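PDB 5UIZ: AA10A from Thermobifida fusca, which is a copper-dependent lytic polysaccharide monooxygenase of family AA10 that probably cleaves crystalline polysaccharides such as cellulose by oxidation. Local coordinates for residues L150-K155 with L170-Q175. Numbering follows the deposited sequence.
Sequences LVYVTK and LELVHQ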
ATOM      1  N   LEU A 150       5.348  -3.285  -9.929  1.00 16.59           N
ATOM      2  CA  LEU A 150       5.048  -4.718  -9.616  1.00 16.97           C
ATOM      3  C   LEU A 150       3.816  -4.791  -8.737  1.00 16.17           C
ATOM      4  O   LEU A 150       3.685  -3.998  -7.838  1.00 18.35           O
ATOM      5  CB  LEU A 150       6.225  -5.367  -8.892  1.00 17.12           C
ATOM      6  CG  LEU A 150       7.510  -5.296  -9.697  1.00 19.21           C
ATOM      7  CD1 LEU A 150       8.704  -5.796  -8.895  1.00 20.52           C
ATOM      8  CD2 LEU A 150       7.374  -6.092 -10.974  1.00 20.37           C
ATOM      9  N   VAL A 151       2.881  -5.678  -9.025  1.00 14.48           N
ATOM     10  CA  VAL A 151       1.680  -5.794  -8.227  1.00 14.64           C
ATOM     11  C   VAL A 151       1.586  -7.202  -7.738  1.00 15.28           C
ATOM     12  O   VAL A 151       1.483  -8.134  -8.560  1.00 15.27           O
ATOM     13  CB  VAL A 151       0.424  -5.416  -9.022  1.00 14.31           C
ATOM     14  CG1 VAL A 151      -0.825  -5.512  -8.143  1.00 15.11           C
ATOM     15  CG2 VAL A 151       0.523  -4.007  -9.547  1.00 13.25           C
ATOM     16  N   TYR A 152       1.657  -7.349  -6.408  1.00 15.28           N
ATOM     17  CA  TYR A 152       1.490  -8.607  -5.735  1.00 14.62           C
ATOM     18  C   TYR A 152       0.106  -8.659  -5.059  1.00 14.22           C
ATOM     19  O   TYR A 152      -0.441  -7.635  -4.625  1.00 15.45           O
ATOM     20  CB  TYR A 152       2.572  -8.756  -4.681  1.00 16.72           C
ATOM     21  CG  TYR A 152       3.967  -8.878  -5.210  1.00 18.26           C
ATOM     22  CD1 TYR A 152       4.702  -7.756  -5.549  1.00 18.32           C
ATOM     23  CD2 TYR A 152       4.569 -10.130  -5.334  1.00 20.24           C
ATOM     24  CE1 TYR A 152       5.964  -7.863  -6.050  1.00 19.73           C
ATOM     25  CE2 TYR A 152       5.848 -10.233  -5.802  1.00 21.37           C
ATOM     26  CZ  TYR A 152       6.534  -9.090  -6.182  1.00 21.24           C
ATOM     27  OH  TYR A 152       7.781  -9.194  -6.650  1.00 25.25           O
ATOM     28  N   VAL A 153      -0.466  -9.846  -4.939  1.00 13.38           N
ATOM     29  CA  VAL A 153      -1.706 -10.038  -4.182  1.00 14.06           C
ATOM     30  C   VAL A 153      -1.547 -11.267  -3.283  1.00 14.10           C
ATOM     31  O   VAL A 153      -0.948 -12.313  -3.707  1.00 13.28           O
ATOM     32  CB  VAL A 153      -2.975 -10.176  -5.077  1.00 13.92           C
ATOM     33  CG1 VAL A 153      -4.231 -10.135  -4.218  1.00 14.60           C
ATOM     34  CG2 VAL A 153      -3.077  -9.000  -6.043  1.00 15.11           C
ATOM     35  N   THR A 154      -2.079 -11.155  -2.071  1.00 12.42           N
ATOM     36  CA  THR A 154      -2.063 -12.266  -1.137  1.00 13.59           C
ATOM     37  C   THR A 154      -2.767 -13.535  -1.723  1.00 14.62           C
ATOM     38  O   THR A 154      -3.705 -13.435  -2.511  1.00 13.46           O
ATOM     39  CB  THR A 154      -2.737 -11.898   0.205  1.00 13.02           C
ATOM     40  OG1 THR A 154      -3.956 -11.211  -0.033  1.00 13.06           O
ATOM     41  CG2 THR A 154      -1.814 -10.983   1.010  1.00 13.44           C
ATOM     42  N   LYS A 155      -2.252 -14.692  -1.347  1.00 16.39           N
ATOM     43  CA  LYS A 155      -2.753 -15.996  -1.781  1.00 18.02           C
ATOM     44  C   LYS A 155      -4.041 -16.348  -1.046  1.00 19.18           C
ATOM     45  O   LYS A 155      -4.208 -15.960   0.106  1.00 17.48           O
ATOM     46  CB  LYS A 155      -1.720 -17.062  -1.506  1.00 20.73           C
ATOM     47  CG  LYS A 155      -0.707 -17.154  -2.594  1.00 24.97           C
ATOM     48  CD  LYS A 155       0.697 -17.485  -2.162  1.00 29.82           C
ATOM     49  CE  LYS A 155       0.845 -18.627  -1.185  1.00 34.90           C
ATOM     50  NZ  LYS A 155       2.307 -18.994  -1.207  1.00 39.54           N
ATOM     51  N   LEU A 170       2.489 -13.585  -0.699  1.00 15.55           N
ATOM     52  CA  LEU A 170       2.169 -12.802  -1.879  1.00 17.59           C
ATOM     53  C   LEU A 170       2.528 -13.521  -3.174  1.00 18.81           C
ATOM     54  O   LEU A 170       3.560 -14.202  -3.239  1.00 16.90           O
ATOM     55  CB  LEU A 170       2.983 -11.523  -1.829  1.00 17.61           C
ATOM     56  CG  LEU A 170       2.525 -10.522  -0.796  1.00 17.16           C
ATOM     57  CD1 LEU A 170       3.545  -9.392  -0.840  1.00 18.57           C
ATOM     58  CD2 LEU A 170       1.151  -9.967  -1.097  1.00 17.73           C
ATOM     59  N   GLU A 171       1.730 -13.332  -4.217  1.00 19.39           N
ATOM     60  CA  GLU A 171       2.191 -13.736  -5.554  1.00 23.57           C
ATOM     61  C   GLU A 171       2.147 -12.577  -6.509  1.00 20.83           C
ATOM     62  O   GLU A 171       1.237 -11.772  -6.452  1.00 19.48           O
ATOM     63  CB  GLU A 171       1.336 -14.864  -6.110  1.00 28.34           C
ATOM     64  CG  GLU A 171       1.687 -16.221  -5.505  1.00 37.07           C
ATOM     65  CD  GLU A 171       0.751 -17.350  -5.951  1.00 44.67           C
ATOM     66  OE1 GLU A 171      -0.406 -17.056  -6.392  1.00 55.68           O
ATOM     67  OE2 GLU A 171       1.175 -18.530  -5.849  1.00 46.05           O
ATOM     68  N   LEU A 172       3.135 -12.504  -7.378  1.00 18.67           N
ATOM     69  CA  LEU A 172       3.213 -11.463  -8.379  1.00 20.18           C
ATOM     70  C   LEU A 172       2.146 -11.737  -9.408  1.00 19.68           C
ATOM     71  O   LEU A 172       2.101 -12.845  -9.947  1.00 18.33           O
ATOM     72  CB  LEU A 172       4.602 -11.490  -9.000  1.00 22.02           C
ATOM     73  CG  LEU A 172       4.844 -10.483 -10.112  1.00 23.56           C
ATOM     74  CD1 LEU A 172       4.765  -9.088  -9.558  1.00 24.53           C
ATOM     75  CD2 LEU A 172       6.222 -10.773 -10.692  1.00 25.59           C
ATOM     76  N   VAL A 173       1.196 -10.807  -9.557  1.00 18.79           N
ATOM     77  CA  VAL A 173       0.114 -10.958 -10.529  1.00 18.43           C
ATOM     78  C   VAL A 173       0.226  -9.999 -11.749  1.00 17.31           C
ATOM     79  O   VAL A 173      -0.523 -10.139 -12.718  1.00 15.76           O
ATOM     80  CB  VAL A 173      -1.275 -10.754  -9.908  1.00 18.84           C
ATOM     81  CG1 VAL A 173      -1.527 -11.755  -8.830  1.00 19.81           C
ATOM     82  CG2 VAL A 173      -1.492  -9.356  -9.388  1.00 20.18           C
ATOM     83  N   HIS A 174       1.076  -8.986 -11.625  1.00 16.64           N
ATOM     84  CA  HIS A 174       1.241  -8.010 -12.649  1.00 17.53           C
ATOM     85  C   HIS A 174       2.567  -7.316 -12.605  1.00 17.27           C
ATOM     86  O   HIS A 174       3.124  -7.003 -11.555  1.00 17.43           O
ATOM     87  CB  HIS A 174       0.110  -6.995 -12.634  1.00 18.07           C
ATOM     88  CG  HIS A 174      -0.045  -6.287 -13.932  1.00 19.69           C
ATOM     89  ND1 HIS A 174      -0.791  -6.798 -14.972  1.00 22.33           N
ATOM     90  CD2 HIS A 174       0.458  -5.105 -14.364  1.00 20.58           C
ATOM     91  CE1 HIS A 174      -0.746  -5.951 -15.990  1.00 24.48           C
ATOM     92  NE2 HIS A 174      -0.002  -4.909 -15.638  1.00 23.65           N
ATOM     93  N   GLN A 175       3.078  -7.052 -13.791  1.00 19.24           N
ATOM     94  CA  GLN A 175       4.324  -6.380 -13.980  1.00 21.48           C
ATOM     95  C   GLN A 175       4.116  -5.486 -15.213  1.00 23.50           C
ATOM     96  O   GLN A 175       3.669  -5.944 -16.254  1.00 25.76           O
ATOM     97  CB  GLN A 175       5.418  -7.377 -14.240  1.00 24.50           C
ATOM     98  CG  GLN A 175       6.681  -6.694 -14.730  1.00 27.94           C
ATOM     99  CD  GLN A 175       7.563  -7.622 -15.503  1.00 30.48           C
ATOM    100  OE1 GLN A 175       7.373  -8.829 -15.467  1.00 41.60           O
ATOM    101  NE2 GLN A 175       8.521  -7.081 -16.197  1.00 29.56           N
TER
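The Y152 ring receives L172 over one face: methyl CD1 sits 3.9 Å from the ring centroid, only 14° off the normal, a CH-pi contact displaced somewhat toward the rim. In L172, CG lies anti to the backbone N (chi1 178°), and chi2 of 65° turns CD1 onto the ring. L172 CB also touches CE2 of Y152 at 3.7 Å. L170 CB and the E171 carbonyl carbon approach the ring obliquely. The imidazole of H174, on the other side of the sheet, meets the ring of F187, the two planes nearly parallel.

Between the two faces runs an antiparallel pairing that illustrates the classic beta bulge. V173 and H174 both face V151, whose carbonyl oxygen accepts from V173 N at 2.9 Å and, less directly, from H174 N at 3.2 Å, both donors in the carbonyl plane. V151 N returns a bond to H174 O. Beyond the bulge V153 and E171 exchange a reciprocal pair, with E171 N to V153 O nearly straight at the hydrogen (173°). V173 lays CG2 against CG2 of V153 (3.7 Å) and near CG1 of V151.

At the strand end the K155 methylenes cross the E171 side chain, CG lying 3.7 Å from CD of E171; the lysine NZ bonds instead to D168 O. The contact thus ties the edge strand 170-175 onto strand 146-154 of the beta-sandwich, away from the copper site. Its chemistry implies that backbone bonds set the register, one doubly gripped carbonyl absorbing the inserted residue, while apolar side chains meet on both faces.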